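Local coordinates for AceL NrdHF-1-1 Intein (Metagenome, PDB 6ZGQ), which is a splice-inactive variant, with its halves linked, of a naturally split class 3 intein, a protein that in its active form excises itself and joins its flanking segments, at residues E6-G11 against S151-S156; F35-K40 against R75-Q80; Y99-E104 against M108-I113; S140-V143 against N149-V152. All blocks are in the same frame, centred on the assembly; numbering follows the deposited sequence. Where two conformers were deposited one is given.

Interaction 1: E6-G11 against S151-S156; sequences EALLVG and SVTGAS
L8 and T153 meet by van der Waals packing in the buried centre of the chain, where the N-terminal residues pass the last strand, 150-154, and E6 lies beside S156 at the other end of the contact. The L8 and T153 side chains point at one another tip to tip. The two branches pair off separately, L8 CD1 standing 4.0 Å from T153 CG2 and L8 CD2 3.9 Å from T153 OG1. The T153 hydroxyl lies anti to its own backbone N (chi1 -160°), which sets it toward H74 and Q68; both hydrogen-bond to it, so a leucine methyl can rest against the oxygen without costing it a partner. E6 sends an extended chain alongside the end of strand 150-154, and E6 OE1 touches a CH, 3.4 Å from S156 CA. A155 is probably the alanine standing in for the terminal asparagine in this inactive variant, which would place S156 just beyond the splice junction. With van der Waals contact but no hydrogen bond or salt bridge between the segments, the contact gives little directional hold; H74, which bonds both E6 O and T153 OG1, is likely to help set the spacing.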
loop_
_atom_site.group_PDB
_atom_site.type_symbol
_atom_site.label_atom_id
_atom_site.label_comp_id
_atom_site.label_asym_id
_atom_site.label_seq_id
_atom_site.Cartn_x
_atom_site.Cartn_y
_atom_site.Cartn_z
ATOM N N GLU A 6 -6.181 -2.042 -9.862
ATOM C CA GLU A 6 -6.115 -1.546 -8.468
ATOM C C GLU A 6 -4.912 -2.193 -7.739
ATOM O O GLU A 6 -4.983 -2.476 -6.534
ATOM C CB GLU A 6 -7.440 -1.872 -7.755
ATOM C CG GLU A 6 -7.777 -0.973 -6.575
ATOM C CD GLU A 6 -9.260 -0.953 -6.250
ATOM O OE1 GLU A 6 -9.764 -1.972 -5.731
ATOM O OE2 GLU A 6 -9.923 0.078 -6.514
ATOM N N ALA A 7 -3.809 -2.368 -8.473
ATOM C CA ALA A 7 -2.725 -3.308 -8.153
ATOM C C ALA A 7 -1.418 -2.591 -7.784
ATOM O O ALA A 7 -1.307 -1.376 -8.001
ATOM C CB ALA A 7 -2.520 -4.218 -9.355
ATOM N N LEU A 8 -0.464 -3.349 -7.223
ATOM C CA LEU A 8 0.874 -2.864 -6.821
ATOM C C LEU A 8 1.930 -3.482 -7.736
ATOM O O LEU A 8 1.783 -4.656 -8.093
ATOM C CB LEU A 8 1.164 -3.282 -5.373
ATOM C CG LEU A 8 0.150 -2.798 -4.341
ATOM C CD1 LEU A 8 0.268 -3.588 -3.049
ATOM C CD2 LEU A 8 0.340 -1.314 -4.076
ATOM N N LEU A 9 2.980 -2.714 -8.071
ATOM C CA LEU A 9 4.066 -3.160 -8.967
ATOM C C LEU A 9 4.647 -4.469 -8.448
ATOM O O LEU A 9 4.812 -4.614 -7.228
ATOM C CB LEU A 9 5.178 -2.106 -9.047
ATOM C CG LEU A 9 6.308 -2.422 -10.027
ATOM C CD1 LEU A 9 5.765 -2.504 -11.442
ATOM C CD2 LEU A 9 7.409 -1.383 -9.937
ATOM N N VAL A 10 4.947 -5.406 -9.357
ATOM C CA VAL A 10 5.586 -6.688 -8.999
ATOM C C VAL A 10 6.827 -6.393 -8.145
ATOM O O VAL A 10 7.496 -5.364 -8.365
ATOM C CB VAL A 10 5.947 -7.543 -10.249
ATOM C CG1 VAL A 10 6.949 -6.838 -11.158
ATOM C CG2 VAL A 10 6.462 -8.921 -9.850
ATOM N N GLY A 11 7.079 -7.252 -7.152
ATOM C CA GLY A 11 8.260 -7.156 -6.302
ATOM C C GLY A 11 8.065 -6.256 -5.101
ATOM O O GLY A 11 8.951 -6.191 -4.251
ATOM N N SER A 151 4.628 0.802 5.258
ATOM C CA SER A 151 3.518 1.764 5.133
ATOM C C SER A 151 2.222 1.022 4.820
ATOM O O SER A 151 2.276 -0.137 4.388
ATOM C CB SER A 151 3.812 2.798 4.044
ATOM O OG SER A 151 4.001 2.192 2.770
ATOM N N VAL A 152 1.083 1.681 5.057
ATOM C CA VAL A 152 -0.256 1.105 4.826
ATOM C C VAL A 152 -0.656 1.467 3.391
ATOM O O VAL A 152 -0.458 2.613 2.979
ATOM C CB VAL A 152 -1.289 1.632 5.863
ATOM C CG1 VAL A 152 -2.717 1.193 5.550
ATOM C CG2 VAL A 152 -0.908 1.185 7.272
ATOM N N THR A 153 -1.155 0.483 2.638
ATOM C CA THR A 153 -1.656 0.686 1.268
ATOM C C THR A 153 -3.011 -0.018 1.128
ATOM O O THR A 153 -3.298 -0.928 1.915
ATOM C CB THR A 153 -0.644 0.178 0.221
ATOM O OG1 THR A 153 -0.938 0.799 -1.029
ATOM C CG2 THR A 153 -0.682 -1.345 0.071
ATOM N N GLY A 154 -3.834 0.413 0.169
ATOM C CA GLY A 154 -5.169 -0.167 -0.038
ATOM C C GLY A 154 -5.132 -1.591 -0.571
ATOM O O GLY A 154 -4.262 -1.915 -1.393
ATOM N N ALA A 155 -6.061 -2.422 -0.084
ATOM C CA ALA A 155 -6.427 -3.722 -0.673
ATOM C C ALA A 155 -7.429 -3.492 -1.808
ATOM O O ALA A 155 -8.015 -2.404 -1.882
ATOM C CB ALA A 155 -7.039 -4.626 0.389
ATOM N N SER A 156 -7.577 -4.477 -2.703
ATOM C CA SER A 156 -8.617 -4.472 -3.749
ATOM C C SER A 156 -9.941 -4.883 -3.103
ATOM O O SER A 156 -9.952 -5.780 -2.250
ATOM C CB SER A 156 -8.250 -5.409 -4.908
ATOM O OG SER A 156 -7.563 -6.565 -4.447
#

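Interaction 2: F35-K40 against R75-Q80; sequences FDMNTK and RMIYEQ
M37 leaves its backbone with CG anti to the carbonyl carbon, runs straight through the next bond and folds back at chi3 (75°), a bend that carries its thioether to R75 and I77 on strand 75-80. The sulfur comes to the edge of the guanidinium group, near its plane, with M37 SD 3.5 Å from R75 NH2. The methyl beyond it packs on isoleucine, M37 CE lying 3.8 Å from I77 CD1. R75 is fixed by other partners: NE forms a salt bridge with E86, and NH1 bonds the backbone O of A155 and K139. I84 closes over both M37 and I77.

At the far end of the strand K40 reaches across E79 at about a right angle, its chain extended, and makes a salt bridge, K40 NZ to E79 OE2, 3.0 Å. The ammonium stands above the carboxylate, 66° out of its plane. E79 OE1 serves R112 and K40 NZ also bonds G82 O, so the carboxylate links two cations. A methionine in place of K40 would probably leave E79 OE2 without its charged mate and G82 O without this donor.

The loop is shaped from within by D36, whose OD1 accepts from T39 N at 2.7 Å through its anti lone pair, while D36 O accepts from K40 N. This is an Asx motif in the loop between strands 32-35 and 42-45, pinned by its lysine and methionine to a strand of the all-beta intein (HINT) fold.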
loop_
_atom_site.group_PDB
_atom_site.type_symbol
_atom_site.label_atom_id
_atom_site.label_comp_id
_atom_site.label_asym_id
_atom_site.label_seq_id
_atom_site.Cartn_x
_atom_site.Cartn_y
_atom_site.Cartn_z
ATOM N N PHE A 35 -4.350 -3.674 8.242
ATOM C CA PHE A 35 -4.700 -2.498 9.048
ATOM C C PHE A 35 -6.203 -2.260 8.840
ATOM O O PHE A 35 -6.645 -2.052 7.701
ATOM C CB PHE A 35 -3.859 -1.298 8.593
ATOM C CG PHE A 35 -4.115 -0.015 9.349
ATOM C CD1 PHE A 35 -3.655 0.153 10.646
ATOM C CD2 PHE A 35 -4.775 1.042 8.738
ATOM C CE1 PHE A 35 -3.864 1.341 11.326
ATOM C CE2 PHE A 35 -4.992 2.231 9.413
ATOM C CZ PHE A 35 -4.540 2.380 10.711
ATOM N N ASP A 36 -6.980 -2.339 9.924
ATOM C CA ASP A 36 -8.440 -2.168 9.853
ATOM C C ASP A 36 -8.740 -0.665 9.786
ATOM O O ASP A 36 -8.354 0.074 10.699
ATOM C CB ASP A 36 -9.130 -2.834 11.044
ATOM C CG ASP A 36 -10.634 -2.766 10.944
ATOM O OD1 ASP A 36 -11.191 -1.690 11.243
ATOM O OD2 ASP A 36 -11.245 -3.773 10.533
ATOM N N MET A 37 -9.381 -0.224 8.695
ATOM C CA MET A 37 -9.640 1.201 8.433
ATOM C C MET A 37 -10.627 1.793 9.445
ATOM O O MET A 37 -10.548 2.990 9.736
ATOM C CB MET A 37 -10.175 1.410 7.013
ATOM C CG MET A 37 -9.135 1.218 5.925
ATOM S SD MET A 37 -9.888 1.315 4.295
ATOM C CE MET A 37 -10.147 3.081 4.148
ATOM N N ASN A 38 -11.537 0.958 9.965
ATOM C CA ASN A 38 -12.576 1.386 10.920
ATOM C C ASN A 38 -12.028 1.510 12.352
ATOM O O ASN A 38 -12.416 2.446 13.065
ATOM C CB ASN A 38 -13.790 0.437 10.894
ATOM C CG ASN A 38 -14.487 0.406 9.542
ATOM O OD1 ASN A 38 -14.548 1.413 8.837
ATOM N ND2 ASN A 38 -15.027 -0.753 9.181
ATOM N N THR A 39 -11.133 0.590 12.748
ATOM C CA THR A 39 -10.646 0.472 14.137
ATOM C C THR A 39 -9.196 0.962 14.324
ATOM O O THR A 39 -8.809 1.244 15.458
ATOM C CB THR A 39 -10.753 -0.986 14.649
ATOM O OG1 THR A 39 -9.825 -1.810 13.943
ATOM C CG2 THR A 39 -12.166 -1.550 14.476
ATOM N N LYS A 40 -8.427 1.063 13.228
ATOM C CA LYS A 40 -6.990 1.439 13.226
ATOM C C LYS A 40 -6.116 0.390 13.919
ATOM O O LYS A 40 -4.986 0.707 14.307
ATOM C CB LYS A 40 -6.741 2.804 13.892
ATOM C CG LYS A 40 -7.276 4.017 13.145
ATOM C CD LYS A 40 -7.031 5.285 13.951
ATOM C CE LYS A 40 -7.259 6.549 13.139
ATOM N NZ LYS A 40 -6.972 7.760 13.953
ATOM N N ARG A 75 -6.059 1.835 -4.492
ATOM C CA ARG A 75 -6.599 2.601 -3.366
ATOM C C ARG A 75 -5.435 3.063 -2.478
ATOM O O ARG A 75 -4.702 2.223 -1.933
ATOM C CB ARG A 75 -7.621 1.758 -2.584
ATOM C CG ARG A 75 -8.906 1.492 -3.366
ATOM C CD ARG A 75 -9.763 0.403 -2.743
ATOM N NE ARG A 75 -10.230 0.768 -1.399
ATOM C CZ ARG A 75 -9.801 0.236 -0.250
ATOM N NH1 ARG A 75 -8.882 -0.719 -0.226
ATOM N NH2 ARG A 75 -10.303 0.663 0.902
ATOM N N MET A 76 -5.228 4.384 -2.403
ATOM C CA MET A 76 -4.270 4.990 -1.472
ATOM C C MET A 76 -5.007 5.230 -0.160
ATOM O O MET A 76 -6.173 5.642 -0.193
ATOM C CB MET A 76 -3.707 6.300 -2.029
ATOM C CG MET A 76 -2.956 6.122 -3.340
ATOM S SD MET A 76 -1.613 4.930 -3.197
ATOM C CE MET A 76 -0.446 5.871 -2.215
ATOM N N ILE A 77 -4.341 4.914 0.957
ATOM C CA ILE A 77 -4.900 4.981 2.314
ATOM C C ILE A 77 -4.158 6.104 3.043
ATOM O O ILE A 77 -2.921 6.139 3.030
ATOM C CB ILE A 77 -4.746 3.618 3.043
ATOM C CG1 ILE A 77 -5.454 2.497 2.259
ATOM C CG2 ILE A 77 -5.266 3.682 4.476
ATOM C CD1 ILE A 77 -6.958 2.649 2.117
ATOM N N TYR A 78 -4.920 7.044 3.607
ATOM C CA TYR A 78 -4.369 8.182 4.344
ATOM C C TYR A 78 -5.294 8.465 5.524
ATOM O O TYR A 78 -6.436 7.982 5.522
ATOM C CB TYR A 78 -4.214 9.399 3.420
ATOM C CG TYR A 78 -5.490 9.891 2.781
ATOM C CD1 TYR A 78 -5.962 9.331 1.603
ATOM C CD2 TYR A 78 -6.215 10.931 3.347
ATOM C CE1 TYR A 78 -7.125 9.787 1.012
ATOM C CE2 TYR A 78 -7.384 11.392 2.766
ATOM C CZ TYR A 78 -7.833 10.817 1.594
ATOM O OH TYR A 78 -8.988 11.262 1.004
ATOM N N GLU A 79 -4.776 9.194 6.517
ATOM C CA GLU A 79 -5.557 9.725 7.640
ATOM C C GLU A 79 -5.844 11.202 7.351
ATOM O O GLU A 79 -4.962 11.903 6.830
ATOM C CB GLU A 79 -4.794 9.572 8.968
ATOM C CG GLU A 79 -5.658 9.895 10.182
ATOM C CD GLU A 79 -4.969 9.717 11.523
ATOM O OE1 GLU A 79 -3.825 9.214 11.572
ATOM O OE2 GLU A 79 -5.596 10.086 12.542
ATOM N N GLN A 80 -7.080 11.627 7.630
ATOM C CA GLN A 80 -7.499 13.041 7.613
ATOM C C GLN A 80 -8.489 13.245 8.771
ATOM O O GLN A 80 -9.444 12.461 8.907
ATOM C CB GLN A 80 -8.127 13.398 6.268
ATOM C CG GLN A 80 -8.577 14.844 6.158
ATOM C CD GLN A 80 -9.254 15.127 4.839
ATOM O OE1 GLN A 80 -9.810 14.229 4.207
ATOM N NE2 GLN A 80 -9.215 16.382 4.413
#

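Interaction 3: Y99-E104 against M108-I113; sequences YFIIVE and MQIKRI
I102 and I113 cross at about a right angle in this antiparallel hairpin, the delta methyl of one meeting the branch of the other, with I102 CD1 3.6 Å from I113 CG2. On the other face of the hairpin I101 and I110 lie side by side and point the same way, their CG2 atoms 3.7 Å apart. I110 has a second neighbour on its own strand: its CG2 sits over the centre of one face of the R112 guanidinium, while R112 NE turns to E79 in a salt bridge.

On the face of I102 and I113 the packing turns polar toward the hairpin turn. E104 holds CG between its backbone N and carbonyl carbon (chi1 48°), which swings the carboxylate back over strand 109-113. There it runs alongside Q109, the carboxylate and amide planes 49° apart and E104 OE2 3.4 Å from Q109 CG, and it crosses K111 at about a right angle. E104 OE1 stays 4.1 Å from K111 NZ. Replacing E104 by alanine is likely to leave K111 without this nearby opposite charge and to uncover the aliphatic parts of K111 and Q109.

Both backbone bonds of the I102-K111 pair are good, K111 N to I102 O being the straightest (2.8 Å, 177°), while each end pair has one sound bond, I113 N to F100 O and E104 N to Q109 O, and one weak. Strand 98-104 is also bonded to 75-80 and 150-154. The chemistry implies that main-chain bonds and branched aliphatic groups hold the hairpin, while the E104 and K111 charges, too far apart for a salt bridge, probably add a modest attraction.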
loop_
_atom_site.group_PDB
_atom_site.type_symbol
_atom_site.label_atom_id
_atom_site.label_comp_id
_atom_site.label_asym_id
_atom_site.label_seq_id
_atom_site.Cartn_x
_atom_site.Cartn_y
_atom_site.Cartn_z
ATOM N N TYR A 99 -2.515 12.684 5.621
ATOM C CA TYR A 99 -1.289 12.038 6.110
ATOM C C TYR A 99 -1.236 10.584 5.665
ATOM O O TYR A 99 -2.208 9.859 5.887
ATOM C CB TYR A 99 -1.252 12.097 7.641
ATOM C CG TYR A 99 -1.260 13.505 8.171
ATOM C CD1 TYR A 99 -2.451 14.204 8.336
ATOM C CD2 TYR A 99 -0.077 14.148 8.485
ATOM C CE1 TYR A 99 -2.459 15.505 8.812
ATOM C CE2 TYR A 99 -0.072 15.447 8.957
ATOM C CZ TYR A 99 -1.263 16.122 9.123
ATOM O OH TYR A 99 -1.254 17.412 9.595
ATOM N N PHE A 100 -0.122 10.181 5.034
ATOM C CA PHE A 100 0.174 8.769 4.742
ATOM C C PHE A 100 0.655 8.095 6.034
ATOM O O PHE A 100 1.148 8.786 6.941
ATOM C CB PHE A 100 1.208 8.631 3.612
ATOM C CG PHE A 100 0.685 9.020 2.256
ATOM C CD1 PHE A 100 -0.411 8.370 1.708
ATOM C CD2 PHE A 100 1.299 10.027 1.520
ATOM C CE1 PHE A 100 -0.886 8.717 0.454
ATOM C CE2 PHE A 100 0.818 10.391 0.275
ATOM C CZ PHE A 100 -0.271 9.729 -0.262
ATOM N N ILE A 101 0.493 6.769 6.100
ATOM C CA ILE A 101 0.666 5.975 7.326
ATOM C C ILE A 101 1.912 5.086 7.189
ATOM O O ILE A 101 1.894 4.139 6.394
ATOM C CB ILE A 101 -0.598 5.119 7.605
ATOM C CG1 ILE A 101 -1.861 6.000 7.591
ATOM C CG2 ILE A 101 -0.478 4.375 8.935
ATOM C CD1 ILE A 101 -3.170 5.230 7.583
ATOM N N ILE A 102 2.977 5.437 7.931
ATOM C CA ILE A 102 4.230 4.665 8.054
ATOM C C ILE A 102 4.153 3.856 9.361
ATOM O O ILE A 102 3.610 4.360 10.364
ATOM C CB ILE A 102 5.479 5.597 8.060
ATOM C CG1 ILE A 102 5.603 6.364 6.736
ATOM C CG2 ILE A 102 6.765 4.818 8.322
ATOM C CD1 ILE A 102 6.623 7.485 6.767
ATOM N N VAL A 103 4.662 2.620 9.311
ATOM C CA VAL A 103 4.714 1.682 10.442
ATOM C C VAL A 103 6.197 1.487 10.795
ATOM O O VAL A 103 6.920 0.847 10.027
ATOM C CB VAL A 103 4.053 0.329 10.070
ATOM C CG1 VAL A 103 3.840 -0.549 11.299
ATOM C CG2 VAL A 103 2.732 0.553 9.337
ATOM N N GLU A 104 6.645 2.048 11.925
ATOM C CA GLU A 104 8.081 2.107 12.264
ATOM C C GLU A 104 8.425 1.069 13.341
ATOM O O GLU A 104 7.601 0.810 14.239
ATOM C CB GLU A 104 8.515 3.537 12.662
ATOM C CG GLU A 104 7.607 4.234 13.665
ATOM C CD GLU A 104 8.068 5.623 14.065
ATOM O OE1 GLU A 104 9.098 6.097 13.538
ATOM O OE2 GLU A 104 7.384 6.247 14.911
ATOM N N MET A 108 4.979 -1.993 15.625
ATOM C CA MET A 108 3.895 -1.465 14.769
ATOM C C MET A 108 3.492 -0.046 15.176
ATOM O O MET A 108 2.299 0.245 15.288
ATOM C CB MET A 108 2.663 -2.381 14.792
ATOM C CG MET A 108 2.959 -3.848 14.519
ATOM S SD MET A 108 3.848 -4.107 12.976
ATOM C CE MET A 108 4.480 -5.765 13.224
ATOM N N GLN A 109 4.489 0.819 15.384
ATOM C CA GLN A 109 4.271 2.233 15.772
ATOM C C GLN A 109 3.875 3.031 14.524
ATOM O O GLN A 109 4.592 2.970 13.513
ATOM C CB GLN A 109 5.531 2.806 16.429
ATOM C CG GLN A 109 5.408 4.252 16.895
ATOM C CD GLN A 109 4.864 4.403 18.312
ATOM O OE1 GLN A 109 4.842 3.457 19.100
ATOM N NE2 GLN A 109 4.440 5.614 18.649
ATOM N N ILE A 110 2.735 3.733 14.589
ATOM C CA ILE A 110 2.201 4.539 13.475
ATOM C C ILE A 110 2.850 5.925 13.472
ATOM O O ILE A 110 2.788 6.630 14.492
ATOM C CB ILE A 110 0.669 4.718 13.571
ATOM C CG1 ILE A 110 -0.043 3.359 13.608
ATOM C CG2 ILE A 110 0.169 5.576 12.411
ATOM C CD1 ILE A 110 -1.552 3.462 13.655
ATOM N N LYS A 111 3.450 6.295 12.333
ATOM C CA LYS A 111 3.983 7.643 12.070
ATOM C C LYS A 111 3.246 8.242 10.876
ATOM O O LYS A 111 3.285 7.655 9.795
ATOM C CB LYS A 111 5.485 7.591 11.759
ATOM C CG LYS A 111 6.073 8.947 11.374
ATOM C CD LYS A 111 7.571 9.022 11.608
ATOM C CE LYS A 111 8.364 8.801 10.332
ATOM N NZ LYS A 111 9.815 8.902 10.629
ATOM N N ARG A 112 2.584 9.385 11.086
ATOM C CA ARG A 112 1.773 10.050 10.062
ATOM C C ARG A 112 2.609 11.184 9.468
ATOM O O ARG A 112 3.052 12.065 10.213
ATOM C CB ARG A 112 0.454 10.551 10.670
ATOM C CG ARG A 112 -0.431 9.421 11.187
ATOM C CD ARG A 112 -0.940 9.714 12.585
ATOM N NE ARG A 112 -1.797 8.647 13.105
ATOM C CZ ARG A 112 -1.467 7.795 14.073
ATOM N NH1 ARG A 112 -0.275 7.844 14.658
ATOM N NH2 ARG A 112 -2.340 6.873 14.455
ATOM N N ILE A 113 2.861 11.113 8.154
ATOM C CA ILE A 113 3.652 12.120 7.418
ATOM C C ILE A 113 2.725 12.910 6.492
ATOM O O ILE A 113 1.807 12.321 5.913
ATOM C CB ILE A 113 4.829 11.482 6.635
ATOM C CG1 ILE A 113 4.348 10.375 5.682
ATOM C CG2 ILE A 113 5.860 10.932 7.613
ATOM C CD1 ILE A 113 5.181 10.252 4.428
#

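Interaction 4: S140-V143 against N149-V152; sequences SFVV and NRSV
The peptide groups of V143 and S151 are the flat units that meet here, joined by V143 N to S151 O and S151 N to V143 O, both 3.0 Å, as an antiparallel hydrogen-bonded pair. V142 and V152 rise from one face of this two-stranded unit, V143 and S151 from the other. F141 leaves its strand away from 149-152, and its ring packs on V14, V32 and L8. Nor does the R150 guanidinium turn inward: it reaches out to D20 in a salt bridge, and the root of the arginine serves the hairpin, R150 CB lying 3.6 Å from V142 CG1.

On the valine face S140 OG touches a methyl, V152 CG1, at 3.4 Å; the hydroxyl has its own hydrogen bond to F35 O. V152 sends CG1 there because that branch lies anti to its backbone N (chi1 173°). Across the strands on the other face V143 CG2 packs 3.8 Å from S151 OG. Q68 NE2 bonds that hydroxyl, and a water 2.8 Å from S151 OG sits among it and the carbonyls of V143 and N149. Close CA-H...O contacts accompany the paired peptides, R150 CA approaching V143 O to 3.1 Å.

Such pairing is that of a beta hairpin, strands 140-144 and 150-154, whose second strand lies between 140-144 and 98-104 in the central sheet of the intein (HINT) fold.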
loop_
_atom_site.group_PDB
_atom_site.type_symbol
_atom_site.label_atom_id
_atom_site.label_comp_id
_atom_site.label_asym_id
_atom_site.label_seq_id
_atom_site.Cartn_x
_atom_site.Cartn_y
_atom_site.Cartn_z
ATOM N N SER A 140 -7.027 -2.864 3.961
ATOM C CA SER A 140 -5.671 -2.305 3.782
ATOM C C SER A 140 -4.648 -3.206 4.478
ATOM O O SER A 140 -5.014 -3.913 5.427
ATOM C CB SER A 140 -5.594 -0.873 4.311
ATOM O OG SER A 140 -5.428 -0.846 5.719
ATOM N N PHE A 141 -3.398 -3.190 3.997
ATOM C CA PHE A 141 -2.310 -4.038 4.532
ATOM C C PHE A 141 -0.964 -3.308 4.434
ATOM O O PHE A 141 -0.885 -2.248 3.807
ATOM C CB PHE A 141 -2.285 -5.416 3.840
ATOM C CG PHE A 141 -2.127 -5.357 2.341
ATOM C CD1 PHE A 141 -0.871 -5.268 1.769
ATOM C CD2 PHE A 141 -3.235 -5.386 1.508
ATOM C CE1 PHE A 141 -0.719 -5.208 0.394
ATOM C CE2 PHE A 141 -3.089 -5.327 0.135
ATOM C CZ PHE A 141 -1.831 -5.230 -0.422
ATOM N N VAL A 142 0.063 -3.863 5.087
ATOM C CA VAL A 142 1.383 -3.223 5.234
ATOM C C VAL A 142 2.326 -3.765 4.151
ATOM O O VAL A 142 2.422 -4.987 3.968
ATOM C CB VAL A 142 1.958 -3.435 6.667
ATOM C CG1 VAL A 142 3.331 -2.792 6.843
ATOM C CG2 VAL A 142 1.007 -2.869 7.713
ATOM N N VAL A 143 2.971 -2.850 3.424
ATOM C CA VAL A 143 4.001 -3.173 2.416
ATOM C C VAL A 143 5.344 -2.607 2.894
ATOM O O VAL A 143 5.357 -1.618 3.643
ATOM C CB VAL A 143 3.650 -2.615 1.009
ATOM C CG1 VAL A 143 2.452 -3.343 0.409
ATOM C CG2 VAL A 143 3.394 -1.113 1.034
ATOM N N ASN A 149 11.338 0.376 4.718
ATOM C CA ASN A 149 10.268 1.198 5.319
ATOM C C ASN A 149 8.916 0.538 5.066
ATOM O O ASN A 149 8.649 0.125 3.929
ATOM C CB ASN A 149 10.244 2.622 4.744
ATOM C CG ASN A 149 11.573 3.337 4.866
ATOM O OD1 ASN A 149 12.140 3.780 3.867
ATOM N ND2 ASN A 149 12.077 3.453 6.086
ATOM N N ARG A 150 8.084 0.449 6.108
ATOM C CA ARG A 150 6.743 -0.147 6.033
ATOM C C ARG A 150 5.695 0.977 6.048
ATOM O O ARG A 150 5.897 1.995 6.717
ATOM C CB ARG A 150 6.546 -1.160 7.177
ATOM C CG ARG A 150 7.562 -2.290 7.119
ATOM C CD ARG A 150 7.293 -3.472 8.034
ATOM N NE ARG A 150 8.329 -4.469 7.779
ATOM C CZ ARG A 150 9.580 -4.403 8.230
ATOM N NH1 ARG A 150 9.984 -3.402 9.010
ATOM N NH2 ARG A 150 10.441 -5.361 7.905
ATOM N N SER A 151 4.628 0.802 5.258
ATOM C CA SER A 151 3.518 1.764 5.133
ATOM C C SER A 151 2.222 1.022 4.820
ATOM O O SER A 151 2.276 -0.137 4.388
ATOM C CB SER A 151 3.812 2.798 4.044
ATOM O OG SER A 151 4.001 2.192 2.770
ATOM N N VAL A 152 1.083 1.681 5.057
ATOM C CA VAL A 152 -0.256 1.105 4.826
ATOM C C VAL A 152 -0.656 1.467 3.391
ATOM O O VAL A 152 -0.458 2.613 2.979
ATOM C CB VAL A 152 -1.289 1.632 5.863
ATOM C CG1 VAL A 152 -2.717 1.193 5.550
ATOM C CG2 VAL A 152 -0.908 1.185 7.272
HETATM O O HOH W 1 6.228 0.741 2.033
#

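From the N terminus, interaction 1 opens at 6-11 and closes only at 151-156, so it spans nearly the whole modelled chain and brings its two ends together. Within that loop, interaction 2 closes a medium-range loop from 35-40 to 75-80, and interaction 3 follows in series as the hairpin of 99-104 and 108-113. Interaction 4, the last hairpin, ends on the same strand as interaction 1 and shares S151 and V152 with it. Strand 150-154 therefore pairs with 140-144 on one side and 98-104 on the other, while 98-104 also pairs with 75-80, tying all four contacts to one sheet. Through strand 8-9, interaction 1 also brings in the three-stranded sheet with 128-135 and 49-55.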